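Local coordinates for protein sulfide-quinone reductase (Aquifex aeolicus, PDB 3HYV) that oxidises hydrogen sulfide with the help of a quinone and a bound FAD, building polysulfide chains that are typically released as cyclooctasulfur, at residues P145-A150 with V243-T248. Residues are numbered along the deposited sequence; the frame is centred on the assembly and turned at random.
Sequences PVVIGA and VPAKFT
V146 and F247 both hold a gamma carbon trans to their own backbone nitrogen (chi1 173° for CG1 of V146, 172° for CG of F247); parallel pairing puts both residues on one face of the sheet, and these torsions aim CG1 and the ring side by side. CG1 of V146 meets the ring edge of F247, close to the ring plane, 4.1 Å from CD1. On the other face V147 reaches the strand connection through CG1, which lies within 4.3 Å of CG1 of V243; its closer approach to CB of A245 is doubtful, since chi1 of V147 is nearly eclipsed at 22°. Just before strand 146-150, CB of P145 rests against O of P244 at 3.5 Å, and its ring crosses the K246 side chain nearly at right angles. Fixing the register, O of P145 takes N of K246 at 2.8 Å in its carbonyl plane and, weakly, N of F247 at 3.4 Å, while N of V147 donates to O of F247 at 3.2 Å. NZ of K246 forms a salt bridge with E138 and a hydrogen bond to O of N142, and OG1 of T248 bonds S120. Helices 126-141 and 158-173 pack over the V146 and F247 face, V231 over the V147 side. Strands 146-150 and 247-255 thus run parallel as neighbours in the mixed sheet of a Rossmann-like pyridine nucleotide-disulphide oxidoreductase fold.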
ATOM      1  N   PRO A 145      -1.854 -26.786 -11.680  1.00 37.53           N
ATOM      2  CA  PRO A 145      -2.315 -25.450 -11.263  1.00 36.76           C
ATOM      3  C   PRO A 145      -3.636 -25.476 -10.488  1.00 36.35           C
ATOM      4  O   PRO A 145      -4.573 -26.179 -10.864  1.00 35.60           O
ATOM      5  CB  PRO A 145      -2.475 -24.685 -12.590  1.00 36.79           C
ATOM      6  CG  PRO A 145      -1.907 -25.587 -13.656  1.00 36.83           C
ATOM      7  CD  PRO A 145      -1.977 -26.979 -13.135  1.00 37.02           C
ATOM      8  N   VAL A 146      -3.684 -24.706  -9.402  1.00 36.26           N
ATOM      9  CA  VAL A 146      -4.870 -24.573  -8.567  1.00 36.00           C
ATOM     10  C   VAL A 146      -5.470 -23.176  -8.754  1.00 36.31           C
ATOM     11  O   VAL A 146      -4.749 -22.166  -8.701  1.00 36.19           O
ATOM     12  CB  VAL A 146      -4.514 -24.774  -7.067  1.00 36.18           C
ATOM     13  CG1 VAL A 146      -5.707 -24.457  -6.153  1.00 35.24           C
ATOM     14  CG2 VAL A 146      -3.996 -26.185  -6.818  1.00 35.88           C
ATOM     15  N   VAL A 147      -6.778 -23.122  -8.996  1.00 35.97           N
ATOM     16  CA  VAL A 147      -7.503 -21.855  -8.887  1.00 36.27           C
ATOM     17  C   VAL A 147      -8.708 -21.976  -7.943  1.00 36.00           C
ATOM     18  O   VAL A 147      -9.429 -22.970  -7.958  1.00 36.05           O
ATOM     19  CB  VAL A 147      -7.746 -21.124 -10.289  1.00 36.47           C
ATOM     20  CG1 VAL A 147      -7.672 -22.077 -11.453  1.00 36.86           C
ATOM     21  CG2 VAL A 147      -9.014 -20.280 -10.306  1.00 36.73           C
ATOM     22  N   ILE A 148      -8.856 -20.974  -7.080  1.00 35.95           N
ATOM     23  CA  ILE A 148      -9.849 -20.957  -5.998  1.00 35.69           C
ATOM     24  C   ILE A 148     -10.538 -19.595  -6.010  1.00 35.49           C
ATOM     25  O   ILE A 148      -9.918 -18.592  -6.373  1.00 35.71           O
ATOM     26  CB  ILE A 148      -9.159 -21.214  -4.618  1.00 35.95           C
ATOM     27  CG1 ILE A 148      -8.564 -22.630  -4.581  1.00 35.68           C
ATOM     28  CG2 ILE A 148     -10.134 -21.023  -3.422  1.00 35.74           C
ATOM     29  CD1 ILE A 148      -7.575 -22.861  -3.447  1.00 36.08           C
ATOM     30  N   GLY A 149     -11.816 -19.543  -5.645  1.00 35.23           N
ATOM     31  CA  GLY A 149     -12.474 -18.250  -5.483  1.00 34.86           C
ATOM     32  C   GLY A 149     -13.982 -18.244  -5.441  1.00 35.24           C
ATOM     33  O   GLY A 149     -14.614 -19.141  -4.858  1.00 34.79           O
ATOM     34  N   ALA A 150     -14.554 -17.219  -6.081  1.00 35.35           N
ATOM     35  CA  ALA A 150     -15.973 -16.892  -5.946  1.00 35.11           C
ATOM     36  C   ALA A 150     -16.560 -16.429  -7.262  1.00 35.08           C
ATOM     37  O   ALA A 150     -16.012 -15.543  -7.913  1.00 35.15           O
ATOM     38  CB  ALA A 150     -16.164 -15.805  -4.886  1.00 35.42           C
ATOM     39  N   VAL A 243      -7.530 -19.304 -17.617  1.00 41.06           N
ATOM     40  CA  VAL A 243      -6.423 -19.672 -16.743  1.00 40.70           C
ATOM     41  C   VAL A 243      -6.396 -21.209 -16.661  1.00 40.20           C
ATOM     42  O   VAL A 243      -7.447 -21.830 -16.480  1.00 40.06           O
ATOM     43  CB  VAL A 243      -6.535 -18.973 -15.349  1.00 40.92           C
ATOM     44  CG1 VAL A 243      -7.884 -19.226 -14.702  1.00 41.11           C
ATOM     45  CG2 VAL A 243      -5.413 -19.391 -14.410  1.00 41.74           C
ATOM     46  N   PRO A 244      -5.212 -21.831 -16.867  1.00 39.67           N
ATOM     47  CA  PRO A 244      -5.110 -23.288 -16.699  1.00 39.40           C
ATOM     48  C   PRO A 244      -5.420 -23.748 -15.265  1.00 39.00           C
ATOM     49  O   PRO A 244      -5.033 -23.082 -14.302  1.00 38.99           O
ATOM     50  CB  PRO A 244      -3.652 -23.597 -17.077  1.00 39.47           C
ATOM     51  CG  PRO A 244      -2.933 -22.301 -17.029  1.00 39.55           C
ATOM     52  CD  PRO A 244      -3.940 -21.231 -17.306  1.00 39.69           C
ATOM     53  N   ALA A 245      -6.121 -24.873 -15.138  1.00 38.63           N
ATOM     54  CA  ALA A 245      -6.570 -25.366 -13.839  1.00 38.44           C
ATOM     55  C   ALA A 245      -6.713 -26.882 -13.788  1.00 38.36           C
ATOM     56  O   ALA A 245      -7.441 -27.467 -14.587  1.00 38.41           O
ATOM     57  CB  ALA A 245      -7.888 -24.711 -13.464  1.00 38.54           C
ATOM     58  N   LYS A 246      -6.031 -27.506 -12.830  1.00 38.13           N
ATOM     59  CA  LYS A 246      -6.129 -28.947 -12.601  1.00 38.01           C
ATOM     60  C   LYS A 246      -7.089 -29.257 -11.434  1.00 37.66           C
ATOM     61  O   LYS A 246      -7.824 -30.249 -11.466  1.00 37.32           O
ATOM     62  CB  LYS A 246      -4.730 -29.525 -12.345  1.00 38.28           C
ATOM     63  CG  LYS A 246      -4.585 -31.017 -12.600  1.00 39.35           C
ATOM     64  CD  LYS A 246      -4.645 -31.815 -11.307  1.00 41.45           C
ATOM     65  CE  LYS A 246      -4.349 -33.296 -11.548  1.00 42.31           C
ATOM     66  NZ  LYS A 246      -4.278 -34.040 -10.257  1.00 42.06           N
ATOM     67  N   PHE A 247      -7.070 -28.404 -10.411  1.00 37.37           N
ATOM     68  CA  PHE A 247      -7.973 -28.509  -9.263  1.00 36.86           C
ATOM     69  C   PHE A 247      -8.589 -27.144  -8.991  1.00 36.44           C
ATOM     70  O   PHE A 247      -7.887 -26.136  -9.000  1.00 36.01           O
ATOM     71  CB  PHE A 247      -7.225 -29.008  -8.015  1.00 37.05           C
ATOM     72  CG  PHE A 247      -8.047 -28.956  -6.748  1.00 36.90           C
ATOM     73  CD1 PHE A 247      -8.098 -27.788  -5.980  1.00 37.31           C
ATOM     74  CD2 PHE A 247      -8.777 -30.066  -6.330  1.00 36.50           C
ATOM     75  CE1 PHE A 247      -8.875 -27.729  -4.815  1.00 37.37           C
ATOM     76  CE2 PHE A 247      -9.548 -30.020  -5.170  1.00 37.05           C
ATOM     77  CZ  PHE A 247      -9.603 -28.850  -4.412  1.00 36.96           C
ATOM     78  N   THR A 248      -9.901 -27.115  -8.759  1.00 36.41           N
ATOM     79  CA  THR A 248     -10.597 -25.865  -8.431  1.00 36.18           C
ATOM     80  C   THR A 248     -11.544 -26.041  -7.248  1.00 36.15           C
ATOM     81  O   THR A 248     -12.081 -27.133  -7.024  1.00 36.04           O
ATOM     82  CB  THR A 248     -11.363 -25.227  -9.656  1.00 36.30           C
ATOM     83  OG1 THR A 248     -12.533 -25.995  -9.975  1.00 36.28           O
ATOM     84  CG2 THR A 248     -10.473 -25.112 -10.895  1.00 35.26           C
TER